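Side-chain contacts in pentafunctional AROM polypeptide (Schizosaccharomyces pombe, PDB 5SWV), which probably catalyses the dehydroquinate dehydratase and shikimate dehydrogenase steps of the shikimate pathway through the fragment crystallised here: residues Lys93-Glu96 with Ala97-Leu100; Thr188-Thr191 with Asn192-Asp195. All coordinates share one frame; numbering follows the deposited sequence.

Contact 1. Residues Lys93-Glu96 with Ala97-Leu100; sequences KEEE and AKEL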
loop_
_atom_site.group_PDB
_atom_site.type_symbol
_atom_site.label_atom_id
_atom_site.label_comp_id
_atom_site.label_asym_id
_atom_site.label_seq_id
_atom_site.Cartn_x
_atom_site.Cartn_y
_atom_site.Cartn_z
ATOM N N LYS A 93 33.892 -9.492 7.310
ATOM C CA LYS A 93 33.761 -9.373 5.860
ATOM C C LYS A 93 33.147 -8.047 5.409
ATOM O O LYS A 93 32.127 -8.005 4.725
ATOM C CB LYS A 93 32.966 -10.563 5.349
ATOM C CG LYS A 93 33.840 -11.790 5.247
ATOM C CD LYS A 93 33.045 -13.027 4.864
ATOM C CE LYS A 93 33.811 -13.904 3.873
ATOM N NZ LYS A 93 35.228 -14.175 4.274
ATOM N N GLU A 94 33.810 -6.963 5.790
ATOM C CA GLU A 94 33.330 -5.617 5.524
ATOM C C GLU A 94 33.348 -5.278 4.050
ATOM O O GLU A 94 32.412 -4.644 3.554
ATOM C CB GLU A 94 34.169 -4.600 6.288
ATOM C CG GLU A 94 33.789 -3.154 6.030
ATOM C CD GLU A 94 34.579 -2.203 6.890
ATOM O OE1 GLU A 94 35.411 -1.462 6.346
ATOM O OE2 GLU A 94 34.379 -2.198 8.112
ATOM N N GLU A 95 34.409 -5.671 3.350
ATOM C CA GLU A 95 34.519 -5.349 1.929
ATOM C C GLU A 95 33.344 -5.952 1.145
ATOM O O GLU A 95 32.791 -5.310 0.247
ATOM C CB GLU A 95 35.880 -5.783 1.363
ATOM C CG GLU A 95 37.075 -5.039 1.963
ATOM C CD GLU A 95 36.913 -3.507 1.992
ATOM O OE1 GLU A 95 36.769 -2.884 0.909
ATOM O OE2 GLU A 95 36.925 -2.912 3.103
ATOM N N GLU A 96 32.932 -7.153 1.532
ATOM C CA GLU A 96 31.846 -7.844 0.849
ATOM C C GLU A 96 30.480 -7.196 1.155
ATOM O O GLU A 96 29.602 -7.110 0.289
ATOM C CB GLU A 96 31.852 -9.335 1.201
ATOM C CG GLU A 96 33.018 -10.135 0.618
ATOM C CD GLU A 96 34.371 -10.008 1.350
ATOM O OE1 GLU A 96 34.453 -9.649 2.563
ATOM O OE2 GLU A 96 35.394 -10.298 0.682
ATOM N N ALA A 97 30.320 -6.724 2.383
ATOM C CA ALA A 97 29.145 -5.951 2.760
ATOM C C ALA A 97 29.072 -4.641 1.993
ATOM O O ALA A 97 28.025 -4.287 1.450
ATOM C CB ALA A 97 29.167 -5.673 4.246
ATOM N N LYS A 98 30.193 -3.924 1.950
ATOM C CA LYS A 98 30.275 -2.640 1.228
ATOM C C LYS A 98 29.907 -2.799 -0.233
ATOM O O LYS A 98 29.085 -2.044 -0.748
ATOM C CB LYS A 98 31.675 -2.065 1.339
ATOM C CG LYS A 98 31.939 -0.836 0.490
ATOM C CD LYS A 98 33.186 -0.105 0.971
ATOM C CE LYS A 98 34.475 -0.886 0.742
ATOM N NZ LYS A 98 34.943 -0.682 -0.650
ATOM N N GLU A 99 30.508 -3.801 -0.870
ATOM C CA GLU A 99 30.184 -4.145 -2.245
ATOM C C GLU A 99 28.697 -4.372 -2.412
ATOM O O GLU A 99 28.118 -3.873 -3.365
ATOM C CB GLU A 99 30.919 -5.398 -2.690
ATOM C CG GLU A 99 30.840 -5.643 -4.190
ATOM C CD GLU A 99 31.366 -7.008 -4.627
ATOM O OE1 GLU A 99 31.437 -7.943 -3.779
ATOM O OE2 GLU A 99 31.693 -7.142 -5.837
ATOM N N LEU A 100 28.078 -5.111 -1.491
ATOM C CA LEU A 100 26.644 -5.400 -1.587
ATOM C C LEU A 100 25.796 -4.149 -1.412
ATOM O O LEU A 100 24.834 -3.943 -2.154
ATOM C CB LEU A 100 26.203 -6.488 -0.593
ATOM C CG LEU A 100 26.458 -7.948 -1.027
ATOM C CD1 LEU A 100 26.481 -8.904 0.170
ATOM C CD2 LEU A 100 25.436 -8.414 -2.058
HETATM O O HOH W 1 29.886 -9.126 -1.694
#
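The carboxylate of Glu-95 meets the lysine end of Lys-98 from one side of its plane: NZ and CE both come in toward OE1, NZ closer to the plane than CE. Glu-95 OE1 to Lys-98 NZ is 3.3 Å, a salt bridge, with the ammonium tilted out of the carboxylate plane. The two side chains run alongside each other. Glu-95 bends at chi2 (-49°), while Lys-98 first extends and then turns at chi3 (68°), which brings the charged ends together on the outer surface. The carboxylate of Glu-99 is approached obliquely by a water, 2.9 Å from its OE1. The same water donates to Glu-96 O at 2.8 Å, which also accepts from Leu-100 N (3.1 Å). Glu-94 turns elsewhere, its OE1 bonded to Thr-122 and Ser-119. On the helix's buried side, Ala-97 packs on Phe-89 and Trp-118, and Leu-100 on Leu-58 and Val-61 of helix 58-69. Four i to i+4 backbone bonds, from Ala-97 N to Lys-93 O (3.2 Å) through Leu-100, and the N-cap Lys-93 mark the first turns of a helix, amphipathic with Ala-97 and Leu-100 buried against exposed Glu-95 and Glu-99, in a beta-alpha-beta unit of the type I dehydroquinase barrel.

Contact 2. Residues Thr188-Thr191 with Asn192-Asp195; sequences TRIT and NSMD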
loop_
_atom_site.group_PDB
_atom_site.type_symbol
_atom_site.label_atom_id
_atom_site.label_comp_id
_atom_site.label_asym_id
_atom_site.label_seq_id
_atom_site.Cartn_x
_atom_site.Cartn_y
_atom_site.Cartn_z
ATOM N N THR A 188 12.851 11.761 24.517
ATOM C CA THR A 188 12.407 13.161 24.616
ATOM C C THR A 188 13.612 14.111 24.492
ATOM O O THR A 188 13.552 15.071 23.729
ATOM C CB THR A 188 11.581 13.445 25.902
ATOM O OG1 THR A 188 10.413 12.626 25.918
ATOM C CG2 THR A 188 11.117 14.883 25.948
ATOM N N ARG A 189 14.702 13.806 25.199
ATOM C CA ARG A 189 15.888 14.678 25.243
ATOM C C ARG A 189 16.619 14.836 23.899
ATOM O O ARG A 189 16.984 15.949 23.514
ATOM C CB ARG A 189 16.902 14.173 26.285
ATOM C CG ARG A 189 16.442 14.230 27.730
ATOM C CD ARG A 189 17.623 14.226 28.701
ATOM N NE ARG A 189 18.544 13.082 28.526
ATOM C CZ ARG A 189 18.395 11.851 29.046
ATOM N NH1 ARG A 189 17.332 11.525 29.795
ATOM N NH2 ARG A 189 19.322 10.919 28.802
ATOM N N ILE A 190 16.869 13.705 23.239
ATOM C CA ILE A 190 17.582 13.655 21.957
ATOM C C ILE A 190 16.767 14.292 20.830
ATOM O O ILE A 190 17.332 14.942 19.946
ATOM C CB ILE A 190 17.991 12.194 21.591
ATOM C CG1 ILE A 190 19.009 12.145 20.449
ATOM C CG2 ILE A 190 16.795 11.331 21.211
ATOM C CD1 ILE A 190 20.422 12.419 20.899
ATOM N N THR A 191 15.450 14.102 20.876
ATOM C CA THR A 191 14.535 14.642 19.882
ATOM C C THR A 191 14.428 16.164 19.966
ATOM O O THR A 191 14.234 16.811 18.941
ATOM C CB THR A 191 13.155 13.983 20.032
ATOM O OG1 THR A 191 13.308 12.588 19.775
ATOM C CG2 THR A 191 12.120 14.554 19.069
ATOM N N ASN A 192 14.544 16.724 21.173
ATOM C CA ASN A 192 14.629 18.193 21.364
ATOM C C ASN A 192 15.907 18.800 20.767
ATOM O O ASN A 192 15.875 19.903 20.208
ATOM C CB ASN A 192 14.537 18.587 22.862
ATOM C CG ASN A 192 13.111 18.490 23.425
ATOM O OD1 ASN A 192 12.179 19.115 22.914
ATOM N ND2 ASN A 192 12.949 17.724 24.503
ATOM N N SER A 193 17.014 18.067 20.884
ATOM C CA SER A 193 18.332 18.552 20.496
ATOM C C SER A 193 18.735 18.269 19.052
ATOM O O SER A 193 19.808 18.696 18.648
ATOM C CB SER A 193 19.382 17.919 21.396
ATOM O OG SER A 193 19.645 16.595 20.966
ATOM N N MET A 194 17.910 17.544 18.293
ATOM C CA MET A 194 18.279 17.090 16.943
ATOM C C MET A 194 17.047 16.683 16.149
ATOM O O MET A 194 16.078 16.219 16.734
ATOM C CB MET A 194 19.239 15.911 17.057
ATOM C CG MET A 194 19.065 14.840 15.997
ATOM S SD MET A 194 19.663 13.265 16.575
ATOM C CE MET A 194 18.270 12.176 16.258
ATOM N N ASP A 195 17.110 16.796 14.823
ATOM C CA ASP A 195 15.942 16.535 13.954
ATOM C C ASP A 195 16.161 15.521 12.798
ATOM O O ASP A 195 15.409 15.494 11.822
ATOM C CB ASP A 195 15.429 17.866 13.398
ATOM C CG ASP A 195 16.446 18.548 12.475
ATOM O OD1 ASP A 195 17.651 18.164 12.496
ATOM O OD2 ASP A 195 16.029 19.468 11.728
#
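Thr-188 and Asn-192 lie side by side one turn apart on the exposed side of the helix. Asn-192 N donates to Thr-188 O at 3.2 Å, an ordinary helical bond. The side-chain ND2 of Asn-192 sits 2.8 Å from the same oxygen, yet this is no hydrogen bond: the carbonyl oxygen stands over the face of the amide, well away from the directions of its N-H bonds. Thr-188 CG2 touches that amide nitrogen from the same side, at 3.7 Å. Among the hydroxyls, Ser-193 OG donates to Ile-190 O at 3.0 Å. Its chi1 of 79° places OG between the backbone N and the carbonyl carbon, from where it folds back toward the preceding turn and meets the acceptor well to one side (C=O...O angle 113°). Ser-193 N is held less firmly, with weak bonds to Arg-189 O (3.4 Å) and Ile-190 O (3.3 Å). Thr-191 OG1 turns back to Arg-187 O. The apolar part is a single side-by-side pair, Ile-190 CG1 against Met-194 SD at 4.1 Å. Met-194 has extended backbone angles and lies in the loop that follows. Helix 177-193 follows strand 167-173 and leads into strand 198-203, with Arg-189 NH2 bonded to Trp-148 O in the segment before helix 152-162.

Contact 1 and contact 2 belong to the same dehydroquinase barrel but do not touch: their centres are 32 Å apart and their nearest atoms about 23 Å. They sit on different beta-alpha-beta units, the first between strands 76-79 and 111-115, the second between 167-173 and 198-203. One lies at the start of its helix and the other at the finish. In a TIM barrel, helix starts gather at the C-terminal ends of the strands, where type I dehydroquinases have their active site. Residues 93-100 are therefore probably at the catalytic end of the barrel, and residues 188-195 at the other.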